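Local coordinates for uncharacterized protein Atu1656 (Agrobacterium tumefaciens, PDB 2OJH) that is of unknown function but belongs to the TolB family and folds as a six-bladed beta-propeller, at residues Pro244-Val249 with Asp266-Gln271; Pro41-Ala46 with Val289-Val294. One frame throughout, in Å; residues are numbered along the deposited sequence.

Interaction 1. Residues Pro244-Val249 with Asp266-Gln271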
ATOM      1  N   PRO A 244      -6.510  -0.503  12.783  1.00 39.16           N
ATOM      2  CA  PRO A 244      -6.294   0.718  13.550  1.00 39.31           C
ATOM      3  C   PRO A 244      -4.828   1.219  13.580  1.00 39.38           C
ATOM      4  O   PRO A 244      -3.890   0.502  13.169  1.00 39.46           O
ATOM      5  CB  PRO A 244      -6.688   0.289  14.972  1.00 38.92           C
ATOM      6  CG  PRO A 244      -7.489  -0.947  14.793  1.00 39.62           C
ATOM      7  CD  PRO A 244      -6.821  -1.629  13.672  1.00 38.72           C
ATOM      8  N   ARG A 245      -4.666   2.437  14.096  0.50 38.65           N
ATOM      9  CA  ARG A 245      -3.368   3.010  14.417  0.50 37.84           C
ATOM     10  C   ARG A 245      -2.837   2.448  15.709  0.50 37.68           C
ATOM     11  O   ARG A 245      -3.590   1.876  16.499  0.50 37.75           O
ATOM     12  CB  ARG A 245      -3.525   4.502  14.663  0.50 37.74           C
ATOM     13  CG  ARG A 245      -3.948   5.279  13.470  0.50 37.10           C
ATOM     14  CD  ARG A 245      -3.546   6.718  13.656  0.50 38.79           C
ATOM     15  NE  ARG A 245      -3.790   7.435  12.427  0.50 40.70           N
ATOM     16  CZ  ARG A 245      -3.088   7.260  11.310  0.50 44.47           C
ATOM     17  NH1 ARG A 245      -2.060   6.410  11.269  0.50 45.12           N
ATOM     18  NH2 ARG A 245      -3.417   7.949  10.229  0.50 45.85           N
ATOM     19  N   ASP A 246      -1.543   2.672  15.930  1.00 37.28           N
ATOM     20  CA  ASP A 246      -0.939   2.667  17.269  1.00 37.08           C
ATOM     21  C   ASP A 246      -1.189   1.431  18.103  1.00 37.07           C
ATOM     22  O   ASP A 246      -1.614   1.526  19.272  1.00 36.55           O
ATOM     23  CB  ASP A 246      -1.315   3.945  18.051  1.00 36.90           C
ATOM     24  CG  ASP A 246      -0.882   5.229  17.340  1.00 37.60           C
ATOM     25  OD1 ASP A 246       0.066   5.213  16.537  1.00 35.85           O
ATOM     26  OD2 ASP A 246      -1.489   6.283  17.593  1.00 37.76           O
ATOM     27  N   LEU A 247      -0.907   0.272  17.511  1.00 36.77           N
ATOM     28  CA  LEU A 247      -0.958  -0.995  18.263  1.00 37.18           C
ATOM     29  C   LEU A 247       0.358  -1.732  18.092  1.00 36.90           C
ATOM     30  O   LEU A 247       1.108  -1.458  17.153  1.00 36.83           O
ATOM     31  CB  LEU A 247      -2.090  -1.870  17.707  1.00 37.34           C
ATOM     32  CG  LEU A 247      -3.516  -1.329  17.839  1.00 37.03           C
ATOM     33  CD1 LEU A 247      -4.450  -2.134  16.963  1.00 39.19           C
ATOM     34  CD2 LEU A 247      -3.938  -1.414  19.294  1.00 36.42           C
ATOM     35  N   ASP A 248       0.605  -2.668  18.990  1.00 37.19           N
ATOM     36  CA  ASP A 248       1.750  -3.572  18.912  1.00 37.49           C
ATOM     37  C   ASP A 248       1.465  -4.598  17.824  1.00 37.78           C
ATOM     38  O   ASP A 248       0.597  -5.461  17.994  1.00 37.23           O
ATOM     39  CB  ASP A 248       1.962  -4.232  20.280  1.00 38.38           C
ATOM     40  CG  ASP A 248       2.533  -3.266  21.290  1.00 39.62           C
ATOM     41  OD1 ASP A 248       3.441  -2.503  20.908  1.00 42.09           O
ATOM     42  OD2 ASP A 248       2.077  -3.258  22.451  1.00 42.39           O
ATOM     43  N   VAL A 249       2.137  -4.438  16.675  1.00 36.94           N
ATOM     44  CA  VAL A 249       1.980  -5.361  15.533  1.00 37.33           C
ATOM     45  C   VAL A 249       3.300  -6.105  15.190  1.00 37.59           C
ATOM     46  O   VAL A 249       4.310  -5.928  15.878  1.00 37.17           O
ATOM     47  CB  VAL A 249       1.374  -4.681  14.273  1.00 36.85           C
ATOM     48  CG1 VAL A 249       0.015  -4.042  14.600  1.00 35.95           C
ATOM     49  CG2 VAL A 249       2.337  -3.646  13.640  1.00 36.31           C
ATOM     50  N   ASP A 266       9.004  -6.781  15.582  1.00 35.54           N
ATOM     51  CA  ASP A 266       7.848  -6.152  16.228  1.00 36.43           C
ATOM     52  C   ASP A 266       7.863  -4.660  15.932  1.00 37.16           C
ATOM     53  O   ASP A 266       8.921  -4.075  15.679  1.00 37.61           O
ATOM     54  CB  ASP A 266       7.900  -6.315  17.724  1.00 36.71           C
ATOM     55  CG  ASP A 266       7.785  -7.769  18.163  1.00 38.33           C
ATOM     56  OD1 ASP A 266       7.298  -8.603  17.378  1.00 38.71           O
ATOM     57  OD2 ASP A 266       8.189  -8.067  19.305  1.00 43.89           O
ATOM     58  N   LEU A 267       6.699  -4.039  16.008  1.00 37.19           N
ATOM     59  CA  LEU A 267       6.580  -2.633  15.662  1.00 37.22           C
ATOM     60  C   LEU A 267       5.351  -2.011  16.335  1.00 37.21           C
ATOM     61  O   LEU A 267       4.307  -2.662  16.503  1.00 36.82           O
ATOM     62  CB  LEU A 267       6.520  -2.475  14.146  1.00 37.75           C
ATOM     63  CG  LEU A 267       6.218  -1.100  13.578  1.00 38.95           C
ATOM     64  CD1 LEU A 267       7.113  -0.773  12.404  1.00 43.18           C
ATOM     65  CD2 LEU A 267       4.766  -1.017  13.135  1.00 43.05           C
ATOM     66  N   PHE A 268       5.490  -0.749  16.728  1.00 36.75           N
ATOM     67  CA  PHE A 268       4.363   0.008  17.222  1.00 36.16           C
ATOM     68  C   PHE A 268       3.836   0.795  16.039  1.00 35.80           C
ATOM     69  O   PHE A 268       4.547   1.632  15.440  1.00 34.73           O
ATOM     70  CB  PHE A 268       4.769   0.921  18.370  1.00 35.56           C
ATOM     71  CG  PHE A 268       3.609   1.648  18.979  1.00 36.23           C
ATOM     72  CD1 PHE A 268       2.776   1.004  19.887  1.00 34.26           C
ATOM     73  CD2 PHE A 268       3.337   2.953  18.623  1.00 34.27           C
ATOM     74  CE1 PHE A 268       1.700   1.658  20.445  1.00 36.03           C
ATOM     75  CE2 PHE A 268       2.248   3.630  19.173  1.00 35.41           C
ATOM     76  CZ  PHE A 268       1.432   2.979  20.087  1.00 35.74           C
ATOM     77  N   GLY A 269       2.602   0.473  15.653  1.00 36.24           N
ATOM     78  CA  GLY A 269       2.012   1.058  14.452  1.00 36.03           C
ATOM     79  C   GLY A 269       0.798   0.273  13.976  1.00 36.37           C
ATOM     80  O   GLY A 269      -0.089  -0.061  14.770  1.00 36.73           O
ATOM     81  N   GLY A 270       0.781  -0.048  12.692  1.00 35.39           N
ATOM     82  CA  GLY A 270      -0.388  -0.640  12.050  1.00 35.00           C
ATOM     83  C   GLY A 270      -0.788   0.292  10.934  1.00 35.80           C
ATOM     84  O   GLY A 270      -0.119   0.336   9.899  1.00 36.11           O
ATOM     85  N   GLN A 271      -1.866   1.041  11.135  1.00 35.31           N
ATOM     86  CA  GLN A 271      -2.282   1.978  10.080  1.00 36.16           C
ATOM     87  C   GLN A 271      -1.131   2.967   9.834  1.00 35.40           C
ATOM     88  O   GLN A 271      -0.589   3.529  10.791  1.00 35.39           O
ATOM     89  CB  GLN A 271      -3.561   2.704  10.509  1.00 36.18           C
ATOM     90  CG  GLN A 271      -3.976   3.865   9.561  1.00 35.87           C
ATOM     91  CD  GLN A 271      -4.507   3.353   8.235  1.00 38.56           C
ATOM     92  OE1 GLN A 271      -4.394   2.167   7.931  1.00 42.36           O
ATOM     93  NE2 GLN A 271      -5.130   4.229   7.459  1.00 39.01           N
TER
HETATM   94  O   HOH W   1      -0.132   3.395  13.430  1.00 29.08           O
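The Phe268 ring lies against the chain at Asp246 and Leu247, with the backbone N of Leu247 over one face, offset toward the rim, and Asp248 OD1 near the ring plane at its edge, 3.7 Å from CD1. The Asp246 carboxylate plane is almost parallel to the ring (8°), and Asp246 CB packs 3.6 Å from Phe268 CZ. A chi1 of -176° turns the Phe268 ring away from its own N and across to the facing chain; it also touches Tyr291 and Pro293. At the other end, Gln271 CG sits over one face of the Arg245 guanidinium, 3.6 Å from NH1; Arg245 NH2 forms a salt bridge with Glu45, and Asp246 OD2 pairs with Arg21. The backbones form the open end of the antiparallel hairpin made by strands 247-255 and 262-267, the outer pair of a propeller blade. Leu247 and Gly269 exchange two nearly straight bonds, Gly269 N to Leu247 O at 2.9 Å. Asp246 and Leu247 both face Gly269, a G1 beta bulge in which Asp246 is left-handed; next to it, Gly270 has backbone angles that demand glycine. A water accepts from Asp246 N and donates to Gln271 O. Farther in, Val249 N bonds to Leu267 O at 2.8 Å. On their shared face Val249 CG2 meets Leu267 CD2 at 3.6 Å; strand 230-237 backs Val249, strand 285-291 backs Leu267, and such burial suits branched apolar side chains.

Interaction 2. Residues Pro41-Ala46 with Val289-Val294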
ATOM      1  N   PRO A  41       7.991  14.829  14.611  1.00 36.46           N
ATOM      2  CA  PRO A  41       6.821  14.894  15.504  1.00 36.67           C
ATOM      3  C   PRO A  41       5.477  14.912  14.747  1.00 36.35           C
ATOM      4  O   PRO A  41       4.430  14.807  15.365  1.00 35.44           O
ATOM      5  CB  PRO A  41       7.044  16.201  16.270  1.00 36.74           C
ATOM      6  CG  PRO A  41       7.778  17.058  15.293  1.00 37.64           C
ATOM      7  CD  PRO A  41       8.702  16.119  14.561  1.00 36.30           C
ATOM      8  N   GLU A  42       5.529  15.030  13.426  0.50 36.27           N
ATOM      9  CA  GLU A  42       4.334  14.958  12.597  0.50 36.69           C
ATOM     10  C   GLU A  42       3.932  13.505  12.340  0.50 36.87           C
ATOM     11  O   GLU A  42       4.690  12.575  12.648  0.50 36.92           O
ATOM     12  CB  GLU A  42       4.560  15.693  11.270  0.50 36.73           C
ATOM     13  CG  GLU A  42       5.094  17.122  11.439  0.50 37.56           C
ATOM     14  CD  GLU A  42       4.081  18.078  12.050  0.50 37.96           C
ATOM     15  OE1 GLU A  42       2.861  17.859  11.893  0.50 38.72           O
ATOM     16  OE2 GLU A  42       4.504  19.062  12.689  0.50 39.46           O
ATOM     17  N   LEU A  43       2.737  13.319  11.784  1.00 36.81           N
ATOM     18  CA  LEU A  43       2.249  11.987  11.428  1.00 37.68           C
ATOM     19  C   LEU A  43       2.439  11.779   9.926  1.00 37.30           C
ATOM     20  O   LEU A  43       1.754  12.415   9.108  1.00 37.72           O
ATOM     21  CB  LEU A  43       0.770  11.858  11.823  1.00 37.98           C
ATOM     22  CG  LEU A  43       0.153  10.460  11.845  1.00 39.91           C
ATOM     23  CD1 LEU A  43       0.737   9.655  12.988  1.00 40.18           C
ATOM     24  CD2 LEU A  43      -1.349  10.606  12.018  1.00 42.48           C
ATOM     25  N   PHE A  44       3.408  10.936   9.569  1.00 36.46           N
ATOM     26  CA  PHE A  44       3.707  10.651   8.174  1.00 36.00           C
ATOM     27  C   PHE A  44       3.384   9.193   7.961  1.00 36.26           C
ATOM     28  O   PHE A  44       3.568   8.378   8.879  1.00 36.98           O
ATOM     29  CB  PHE A  44       5.177  10.917   7.851  1.00 34.96           C
ATOM     30  CG  PHE A  44       5.438  12.302   7.373  1.00 35.37           C
ATOM     31  CD1 PHE A  44       5.298  13.391   8.234  1.00 33.66           C
ATOM     32  CD2 PHE A  44       5.772  12.525   6.042  1.00 35.20           C
ATOM     33  CE1 PHE A  44       5.531  14.686   7.793  1.00 35.02           C
ATOM     34  CE2 PHE A  44       5.999  13.829   5.587  1.00 34.75           C
ATOM     35  CZ  PHE A  44       5.873  14.901   6.462  1.00 35.01           C
ATOM     36  N   GLU A  45       2.903   8.861   6.761  1.00 36.50           N
ATOM     37  CA  GLU A  45       2.304   7.544   6.535  1.00 37.23           C
ATOM     38  C   GLU A  45       2.660   6.901   5.216  1.00 36.79           C
ATOM     39  O   GLU A  45       2.870   7.588   4.226  1.00 35.69           O
ATOM     40  CB  GLU A  45       0.762   7.658   6.657  1.00 36.85           C
ATOM     41  CG  GLU A  45       0.334   8.161   8.058  1.00 38.66           C
ATOM     42  CD  GLU A  45      -1.147   8.144   8.298  1.00 40.88           C
ATOM     43  OE1 GLU A  45      -1.670   7.062   8.640  1.00 44.19           O
ATOM     44  OE2 GLU A  45      -1.787   9.228   8.209  1.00 44.64           O
ATOM     45  N   ALA A  46       2.704   5.569   5.210  1.00 36.89           N
ATOM     46  CA  ALA A  46       2.527   4.801   3.945  1.00 38.11           C
ATOM     47  C   ALA A  46       3.501   5.106   2.797  1.00 38.42           C
ATOM     48  O   ALA A  46       3.115   5.596   1.707  1.00 37.67           O
ATOM     49  CB  ALA A  46       1.035   4.895   3.468  1.00 38.95           C
ATOM     50  N   VAL A 289       6.835   2.856   8.235  1.00 33.85           N
ATOM     51  CA  VAL A 289       6.848   3.856   9.301  1.00 33.90           C
ATOM     52  C   VAL A 289       6.600   3.164  10.613  1.00 34.14           C
ATOM     53  O   VAL A 289       5.630   2.433  10.744  1.00 33.26           O
ATOM     54  CB  VAL A 289       5.786   4.973   9.123  1.00 33.62           C
ATOM     55  CG1 VAL A 289       6.052   6.161  10.095  1.00 33.89           C
ATOM     56  CG2 VAL A 289       5.761   5.482   7.656  1.00 32.56           C
ATOM     57  N   ARG A 290       7.490   3.413  11.567  1.00 33.90           N
ATOM     58  CA  ARG A 290       7.340   2.978  12.941  1.00 34.35           C
ATOM     59  C   ARG A 290       6.818   4.215  13.681  1.00 34.37           C
ATOM     60  O   ARG A 290       7.232   5.339  13.393  1.00 33.71           O
ATOM     61  CB  ARG A 290       8.724   2.538  13.474  1.00 33.96           C
ATOM     62  CG  ARG A 290       8.846   2.281  14.977  1.00 35.97           C
ATOM     63  CD  ARG A 290      10.347   2.129  15.393  1.00 36.15           C
ATOM     64  NE  ARG A 290      11.004   1.136  14.550  1.00 39.78           N
ATOM     65  CZ  ARG A 290      11.009  -0.169  14.791  1.00 44.10           C
ATOM     66  NH1 ARG A 290      10.423  -0.657  15.885  1.00 41.62           N
ATOM     67  NH2 ARG A 290      11.618  -0.997  13.946  1.00 44.99           N
ATOM     68  N   TYR A 291       5.916   4.010  14.631  1.00 33.75           N
ATOM     69  CA  TYR A 291       5.371   5.133  15.375  1.00 33.81           C
ATOM     70  C   TYR A 291       5.791   5.080  16.825  1.00 33.72           C
ATOM     71  O   TYR A 291       6.305   4.070  17.293  1.00 34.52           O
ATOM     72  CB  TYR A 291       3.843   5.205  15.235  1.00 32.98           C
ATOM     73  CG  TYR A 291       3.426   5.421  13.811  1.00 33.37           C
ATOM     74  CD1 TYR A 291       3.441   6.700  13.259  1.00 33.67           C
ATOM     75  CD2 TYR A 291       3.090   4.342  13.002  1.00 33.92           C
ATOM     76  CE1 TYR A 291       3.099   6.913  11.937  1.00 33.26           C
ATOM     77  CE2 TYR A 291       2.743   4.530  11.665  1.00 33.32           C
ATOM     78  CZ  TYR A 291       2.747   5.821  11.154  1.00 34.53           C
ATOM     79  OH  TYR A 291       2.418   6.048   9.860  1.00 35.01           O
ATOM     80  N   PHE A 292       5.593   6.190  17.522  1.00 34.18           N
ATOM     81  CA  PHE A 292       5.844   6.259  18.968  1.00 35.00           C
ATOM     82  C   PHE A 292       4.544   6.711  19.622  1.00 36.30           C
ATOM     83  O   PHE A 292       3.840   7.556  19.059  1.00 36.39           O
ATOM     84  CB  PHE A 292       6.974   7.252  19.251  1.00 35.11           C
ATOM     85  CG  PHE A 292       8.219   6.980  18.458  1.00 35.95           C
ATOM     86  CD1 PHE A 292       9.080   5.938  18.820  1.00 37.00           C
ATOM     87  CD2 PHE A 292       8.525   7.738  17.340  1.00 35.25           C
ATOM     88  CE1 PHE A 292      10.228   5.655  18.063  1.00 37.48           C
ATOM     89  CE2 PHE A 292       9.682   7.470  16.590  1.00 35.18           C
ATOM     90  CZ  PHE A 292      10.522   6.425  16.950  1.00 36.24           C
ATOM     91  N   PRO A 293       4.187   6.129  20.780  1.00 37.48           N
ATOM     92  CA  PRO A 293       2.954   6.541  21.450  1.00 38.94           C
ATOM     93  C   PRO A 293       2.853   8.057  21.727  1.00 40.70           C
ATOM     94  O   PRO A 293       3.872   8.710  21.978  1.00 40.44           O
ATOM     95  CB  PRO A 293       2.980   5.753  22.776  1.00 38.33           C
ATOM     96  CG  PRO A 293       4.326   5.153  22.884  1.00 38.58           C
ATOM     97  CD  PRO A 293       4.853   5.021  21.489  1.00 36.95           C
ATOM     98  N   VAL A 294       1.635   8.598  21.670  1.00 42.35           N
ATOM     99  CA  VAL A 294       1.428  10.032  21.912  1.00 44.19           C
ATOM    100  C   VAL A 294       1.421  10.359  23.392  1.00 44.77           C
ATOM    101  O   VAL A 294       1.097   9.494  24.209  1.00 46.32           O
ATOM    102  CB  VAL A 294       0.147  10.584  21.247  1.00 44.59           C
ATOM    103  CG1 VAL A 294       0.243  10.457  19.755  1.00 44.46           C
ATOM    104  CG2 VAL A 294      -1.103   9.892  21.772  1.00 46.28           C
TER
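Between Pro41-Ala46 and Val289-Val294 the backbones stay too far apart for strand pairing: Glu45 CA is 6.5 Å from Val289 CA, and Leu43 CA is 8.5 Å from Tyr291 CA. Side chains bridge the gap. Val289 and Tyr291, two residues apart on one strand, both point at the facing chain, and Val289 CG1 lies over one face of the Tyr291 ring, offset toward its rim. Tyr291 is long enough to place its hydroxyl on the main chain opposite: OH donates to Phe44 O at 2.8 Å, approaching 22° from the carbonyl plane. Phe44 O also lies near the plane of the ring, at its edge, while Val289 CG1 comes within 3.5 Å of the same oxygen. Leu43 CD1 touches Tyr291 CE1 at 3.8 Å, the two side chains crossing at about a right angle, and Glu45 CG packs 3.5 Å from Tyr291 OH. A tyrosine thus serves a mixed site, hydrocarbon along its ring and a donor at its end. The contact joins two neighbouring blades: strand 285-291 pairs with strand 22-28, which closes the ring from the N-terminal side, whereas strand 45-49 begins the next sheet and pairs with strand 55-60.

The two contacts lie about 10 Å apart, centre to centre, on the same side of the chain's centre. Interaction 1 works within one blade and is partly buried, its strands joined by a ladder of main-chain bonds, with Arg245, Asp246 and Phe268 reaching to the neighbouring blade and the 41-46 segment. Interaction 2 is buried and reaches between blades, relying on one phenol-to-carbonyl bond and apolar packing. They are directly coupled: Arg245 of interaction 1 forms a salt bridge with Glu45 of interaction 2, and Phe268 O probably accepts a hydrogen bond from Tyr291 N. Strands 262-267 and 285-291 are consecutive in the chain, so 266-271 leads from the hairpin toward the strand bearing Tyr291.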